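PDB 7C7D: alpha-1,3-glucanase from Streptomyces thermodiastaticus, which hydrolyses alpha-1,3-glucan, cutting the alpha-1,3-glucosidic links between its glucose units. Local coordinates for residues 53-58 with 395-400; 342-347 with 366-371. All coordinates share one frame; numbering follows the deposited sequence.

Contact 1 of 2, residues 53-58 with 395-400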
loop_
_atom_site.group_PDB
_atom_site.type_symbol
_atom_site.label_atom_id
_atom_site.label_comp_id
_atom_site.label_asym_id
_atom_site.label_seq_id
_atom_site.Cartn_x
_atom_site.Cartn_y
_atom_site.Cartn_z
ATOM N N ALA A 53 -9.831 -7.982 -9.667
ATOM C CA ALA A 53 -9.028 -7.769 -8.468
ATOM C C ALA A 53 -8.994 -6.305 -8.053
ATOM O O ALA A 53 -9.157 -5.399 -8.862
ATOM C CB ALA A 53 -7.603 -8.289 -8.674
ATOM N N GLY A 54 -8.773 -6.090 -6.772
ATOM C CA GLY A 54 -8.613 -4.761 -6.225
ATOM C C GLY A 54 -9.836 -4.302 -5.460
ATOM O O GLY A 54 -10.869 -4.974 -5.375
ATOM N N ALA A 55 -9.691 -3.105 -4.907
ATOM C CA ALA A 55 -10.750 -2.496 -4.127
ATOM C C ALA A 55 -11.857 -1.991 -5.034
ATOM O O ALA A 55 -11.626 -1.592 -6.178
ATOM C CB ALA A 55 -10.185 -1.326 -3.327
ATOM N N ASP A 56 -13.073 -2.017 -4.504
ATOM C CA ASP A 56 -14.215 -1.362 -5.131
ATOM C C ASP A 56 -14.154 0.097 -4.698
ATOM O O ASP A 56 -14.451 0.428 -3.549
ATOM C CB ASP A 56 -15.504 -2.031 -4.668
ATOM C CG ASP A 56 -16.735 -1.459 -5.333
ATOM O OD1 ASP A 56 -16.590 -0.752 -6.352
ATOM O OD2 ASP A 56 -17.855 -1.745 -4.854
ATOM N N LEU A 57 -13.739 0.970 -5.615
ATOM C CA LEU A 57 -13.425 2.342 -5.275
ATOM C C LEU A 57 -14.306 3.310 -6.050
ATOM O O LEU A 57 -14.568 3.095 -7.236
ATOM C CB LEU A 57 -11.963 2.656 -5.609
ATOM C CG LEU A 57 -10.926 1.837 -4.843
ATOM C CD1 LEU A 57 -9.580 1.844 -5.559
ATOM C CD2 LEU A 57 -10.775 2.360 -3.417
ATOM N N PRO A 58 -14.746 4.394 -5.413
ATOM C CA PRO A 58 -15.589 5.383 -6.096
ATOM C C PRO A 58 -14.777 6.393 -6.891
ATOM O O PRO A 58 -15.215 7.533 -7.070
ATOM C CB PRO A 58 -16.300 6.070 -4.926
ATOM C CG PRO A 58 -15.243 6.060 -3.844
ATOM C CD PRO A 58 -14.534 4.733 -3.994
ATOM N N ASN A 395 -9.129 -7.789 -1.493
ATOM C CA ASN A 395 -9.694 -6.761 -2.358
ATOM C C ASN A 395 -9.177 -5.366 -2.013
ATOM O O ASN A 395 -9.942 -4.406 -1.932
ATOM C CB ASN A 395 -11.232 -6.779 -2.339
ATOM C CG ASN A 395 -11.825 -8.160 -2.606
ATOM O OD1 ASN A 395 -12.805 -8.544 -1.982
ATOM N ND2 ASN A 395 -11.247 -8.892 -3.527
ATOM N N ASN A 396 -7.870 -5.256 -1.821
ATOM C CA ASN A 396 -7.228 -3.957 -1.707
ATOM C C ASN A 396 -6.512 -3.630 -3.005
ATOM O O ASN A 396 -6.167 -4.515 -3.788
ATOM C CB ASN A 396 -6.224 -3.954 -0.549
ATOM C CG ASN A 396 -6.871 -4.301 0.768
ATOM O OD1 ASN A 396 -7.555 -3.468 1.373
ATOM N ND2 ASN A 396 -6.677 -5.535 1.220
ATOM N N THR A 397 -6.294 -2.337 -3.230
ATOM C CA THR A 397 -5.505 -1.849 -4.354
ATOM C C THR A 397 -4.294 -1.126 -3.798
ATOM O O THR A 397 -4.442 -0.198 -2.992
ATOM C CB THR A 397 -6.334 -0.936 -5.256
ATOM O OG1 THR A 397 -7.381 -1.721 -5.841
ATOM C CG2 THR A 397 -5.485 -0.341 -6.377
ATOM N N ILE A 398 -3.109 -1.561 -4.229
ATOM C CA ILE A 398 -1.839 -1.080 -3.708
ATOM C C ILE A 398 -0.987 -0.643 -4.888
ATOM O O ILE A 398 -0.871 -1.373 -5.881
ATOM C CB ILE A 398 -1.124 -2.197 -2.924
ATOM C CG1 ILE A 398 -1.894 -2.535 -1.643
ATOM C CG2 ILE A 398 0.338 -1.845 -2.659
ATOM C CD1 ILE A 398 -1.563 -3.888 -1.068
ATOM N N THR A 399 -0.369 0.531 -4.774
ATOM C CA THR A 399 0.511 1.017 -5.818
ATOM C C THR A 399 1.731 1.697 -5.211
ATOM O O THR A 399 1.625 2.464 -4.245
ATOM C CB THR A 399 -0.217 1.966 -6.783
ATOM O OG1 THR A 399 0.740 2.637 -7.607
ATOM C CG2 THR A 399 -1.061 3.005 -6.055
ATOM N N GLN A 400 2.883 1.383 -5.767
ATOM C CA GLN A 400 4.113 2.123 -5.501
ATOM C C GLN A 400 4.544 2.179 -4.034
ATOM O O GLN A 400 4.838 3.266 -3.515
ATOM C CB GLN A 400 4.045 3.517 -6.136
ATOM C CG GLN A 400 4.399 3.500 -7.621
ATOM C CD GLN A 400 5.867 3.163 -7.884
ATOM O OE1 GLN A 400 6.664 3.021 -6.946
ATOM N NE2 GLN A 400 6.237 3.048 -9.161
HETATM O O HOH W 1 -9.175 -1.146 -7.679
#

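Contact 2 of 2, residues 342-347 with 366-371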
loop_
_atom_site.group_PDB
_atom_site.type_symbol
_atom_site.label_atom_id
_atom_site.label_comp_id
_atom_site.label_asym_id
_atom_site.label_seq_id
_atom_site.Cartn_x
_atom_site.Cartn_y
_atom_site.Cartn_z
ATOM N N VAL A 342 -11.011 -3.208 8.799
ATOM C CA VAL A 342 -10.429 -1.987 8.252
ATOM C C VAL A 342 -10.827 -1.958 6.784
ATOM O O VAL A 342 -10.304 -2.739 5.982
ATOM C CB VAL A 342 -8.902 -1.969 8.422
ATOM C CG1 VAL A 342 -8.299 -0.754 7.745
ATOM C CG2 VAL A 342 -8.521 -2.012 9.904
ATOM N N GLU A 343 -11.779 -1.098 6.427
ATOM C CA GLU A 343 -12.369 -1.176 5.099
ATOM C C GLU A 343 -12.684 0.201 4.535
ATOM O O GLU A 343 -13.033 1.135 5.260
ATOM C CB GLU A 343 -13.655 -2.025 5.105
ATOM C CG GLU A 343 -14.752 -1.404 5.957
ATOM C CD GLU A 343 -15.993 -2.269 6.079
ATOM O OE1 GLU A 343 -16.096 -3.300 5.384
ATOM O OE2 GLU A 343 -16.872 -1.909 6.890
ATOM N N ASN A 344 -12.576 0.301 3.213
ATOM C CA ASN A 344 -12.993 1.499 2.480
ATOM C C ASN A 344 -12.245 2.742 2.949
ATOM O O ASN A 344 -12.833 3.809 3.133
ATOM C CB ASN A 344 -14.507 1.709 2.532
ATOM C CG ASN A 344 -15.266 0.524 1.997
ATOM O OD1 ASN A 344 -16.011 -0.127 2.725
ATOM N ND2 ASN A 344 -15.072 0.226 0.719
ATOM N N ASN A 345 -10.935 2.605 3.137
ATOM C CA ASN A 345 -10.081 3.717 3.525
ATOM C C ASN A 345 -9.073 4.000 2.423
ATOM O O ASN A 345 -8.825 3.169 1.547
ATOM C CB ASN A 345 -9.316 3.414 4.812
ATOM C CG ASN A 345 -10.226 2.994 5.941
ATOM O OD1 ASN A 345 -11.006 3.794 6.442
ATOM N ND2 ASN A 345 -10.136 1.732 6.342
ATOM N N ARG A 346 -8.488 5.191 2.495
ATOM C CA ARG A 346 -7.346 5.577 1.683
ATOM C C ARG A 346 -6.173 5.803 2.619
ATOM O O ARG A 346 -6.311 6.503 3.629
ATOM C CB ARG A 346 -7.614 6.869 0.911
ATOM C CG ARG A 346 -8.991 6.961 0.322
ATOM C CD ARG A 346 -9.183 5.961 -0.806
ATOM N NE ARG A 346 -10.592 5.916 -1.183
ATOM C CZ ARG A 346 -11.203 6.874 -1.877
ATOM N NH1 ARG A 346 -10.518 7.930 -2.302
ATOM N NH2 ARG A 346 -12.495 6.776 -2.147
ATOM N N ILE A 347 -5.033 5.200 2.298
ATOM C CA ILE A 347 -3.807 5.391 3.059
ATOM C C ILE A 347 -2.748 5.827 2.055
ATOM O O ILE A 347 -2.338 5.037 1.193
ATOM C CB ILE A 347 -3.386 4.125 3.823
ATOM C CG1 ILE A 347 -4.516 3.676 4.755
ATOM C CG2 ILE A 347 -2.117 4.385 4.630
ATOM C CD1 ILE A 347 -4.306 2.308 5.398
ATOM N N VAL A 366 -8.846 -6.732 6.431
ATOM C CA VAL A 366 -8.435 -5.481 5.808
ATOM C C VAL A 366 -8.879 -5.578 4.355
ATOM O O VAL A 366 -8.316 -6.369 3.588
ATOM C CB VAL A 366 -6.918 -5.269 5.917
ATOM C CG1 VAL A 366 -6.489 -3.958 5.253
ATOM C CG2 VAL A 366 -6.488 -5.306 7.394
ATOM N N ARG A 367 -9.912 -4.817 3.982
ATOM C CA ARG A 367 -10.528 -4.992 2.670
ATOM C C ARG A 367 -10.943 -3.666 2.042
ATOM O O ARG A 367 -11.318 -2.713 2.730
ATOM C CB ARG A 367 -11.747 -5.926 2.730
ATOM C CG ARG A 367 -12.928 -5.376 3.503
ATOM C CD ARG A 367 -14.114 -6.334 3.509
ATOM N NE ARG A 367 -15.156 -5.833 4.398
ATOM C CZ ARG A 367 -15.921 -6.599 5.170
ATOM N NH1 ARG A 367 -15.779 -7.919 5.153
ATOM N NH2 ARG A 367 -16.835 -6.042 5.957
ATOM N N ASP A 368 -10.887 -3.621 0.711
ATOM C CA ASP A 368 -11.413 -2.494 -0.054
ATOM C C ASP A 368 -10.739 -1.174 0.307
ATOM O O ASP A 368 -11.381 -0.123 0.328
ATOM C CB ASP A 368 -12.931 -2.403 0.052
ATOM C CG ASP A 368 -13.605 -3.530 -0.678
ATOM O OD1 ASP A 368 -13.463 -3.596 -1.916
ATOM O OD2 ASP A 368 -14.246 -4.362 -0.011
ATOM N N ASN A 369 -9.438 -1.230 0.584
ATOM C CA ASN A 369 -8.652 -0.035 0.829
ATOM C C ASN A 369 -7.775 0.271 -0.373
ATOM O O ASN A 369 -7.429 -0.613 -1.162
ATOM C CB ASN A 369 -7.762 -0.214 2.060
ATOM C CG ASN A 369 -8.562 -0.550 3.298
ATOM O OD1 ASN A 369 -9.233 0.307 3.864
ATOM N ND2 ASN A 369 -8.502 -1.804 3.718
ATOM N N PHE A 370 -7.418 1.546 -0.494
ATOM C CA PHE A 370 -6.489 2.018 -1.511
ATOM C C PHE A 370 -5.243 2.544 -0.818
ATOM O O PHE A 370 -5.346 3.393 0.079
ATOM C CB PHE A 370 -7.114 3.135 -2.348
ATOM C CG PHE A 370 -6.193 3.676 -3.399
ATOM C CD1 PHE A 370 -5.904 2.923 -4.522
ATOM C CD2 PHE A 370 -5.576 4.911 -3.249
ATOM C CE1 PHE A 370 -5.043 3.391 -5.489
ATOM C CE2 PHE A 370 -4.708 5.386 -4.222
ATOM C CZ PHE A 370 -4.444 4.631 -5.342
ATOM N N LEU A 371 -4.076 2.048 -1.238
ATOM C CA LEU A 371 -2.794 2.408 -0.640
ATOM C C LEU A 371 -1.840 2.839 -1.742
ATOM O O LEU A 371 -1.569 2.065 -2.668
ATOM C CB LEU A 371 -2.207 1.223 0.135
ATOM C CG LEU A 371 -3.027 0.790 1.362
ATOM C CD1 LEU A 371 -3.862 -0.472 1.088
ATOM C CD2 LEU A 371 -2.107 0.583 2.552
HETATM O O HOH W 2 -18.743 -3.631 7.271
HETATM O O HOH W 3 -15.825 -3.609 2.154
HETATM O O HOH W 4 -13.450 1.898 -1.398
#

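Contact 1 of 2, residues 53-58 with 395-400
Gly54 and Ala55, in the extended N-terminal arm, lie against the turn at Asn395 and Asn396 that leads into strand 397-399, with CA atoms 4.5 Å apart in each of the two pairs, Gly54 with Asn395 and Ala55 with Asn396. One direct hydrogen bond spans the segments: Ala55 N donates to Thr397 OG1 at 2.9 Å and a fairly straight 161°. Thr397 can receive it because its hydroxyl lies anti to the carbonyl carbon (chi1 -65°), on the side of the arm. The same OG1 lies 2.6 Å from a water that donates to Ala55 O, so the threonine serves both polar groups of one alanine, the N-H directly and the carbonyl through solvent. Gly54 CA comes within 3.3 Å of Thr397 OG1, and a beta carbon here would run into that oxygen; with phi at 105° it would also press on the preceding carbonyl, so glycine suits the place doubly. Backbone carbonyls add CA-H...O contacts, Gly54 CA to Asn396 O at 3.5 Å and Ala55 CA to Asn395 O at 3.0 Å. The small methyl of Ala55 fits beside Asn395 O, while Leu57 CD1 comes no nearer than 4.2 Å to Thr397 OG1. Asn396 points away from the arm, its amide bound to Asn369 and Val366. The arm is thus fastened largely through its backbone, with little apolar burial, and the chemistry is that of a polar, partly hydrated surface seam by which the first modelled residues are laid across the coils of a beta-helix.

Contact 2 of 2, residues 342-347 with 366-371
Asn345 and Asn369 each set CG anti to the carbonyl carbon (chi1 -54° and -58°), which lays their amides side by side with nearly parallel planes, 7° apart. Asn369 OD1 thereby accepts two hydrogen bonds, from Asn345 N and from Asn345 ND2, both at 3.0 Å and from opposite faces of its plane. At the amide's other end, Asn369 ND2 donates to Val342 O at 3.0 Å, which also accepts Arg367 N. This coil-to-coil repetition, amide bonded to amide, is the asparagine ladder of parallel beta-helices, which asparagine suits by carrying donor and acceptor together. On the outer side, the opposite charges of Glu343 and Arg367 pair in a salt bridge, Arg367 NE and NH2 both gripping Glu343 OE1 side-on at 2.9 Å in the guanidinium plane. Phe370 N bonds to Asn345 O and Ile347 N to Phe370 O, in parallel register. Ile347 CB packs on Leu371 CD2 at 4.0 Å, on the face of Val342 and Val366. Asn369 ND2 carries the ladder on to Asn396 OD1, whereas Asn345 bonds backbone of the preceding coil, Met322 N and Val319 O. Strand 341-348 thus lies between strands 318-320 and 323-325 and strand 365-372, with Leu355 of strand 355-357 touching Val342 and Val366.

How the contacts relate
The two contacts, their centres about 8 Å apart, meet at strand 365-372. Contact 2 joins it to the preceding coil; strand 397-399 of contact 1 lies along its other side, where Thr397 O and Leu371 N, 2.9 Å apart, probably hydrogen-bond. The arm of contact 1 crosses these coils: Asp56 N bonds to Asp368 OD1, Leu57 touches Phe370, and Pro58 CG packs 3.3 Å from Arg346 NH2. Arg346 makes a salt bridge with Glu196, and Phe59 meets Phe370 edge-to-face, so the beta-rich N-terminal region is tied to the beta-helix. The calcium, held by Glu63, Glu65, Ser88, Gln91 and Asp191 of that N-terminal region, lies about 14 Å from the Thr397 side chain and about 11 Å from that of Phe370.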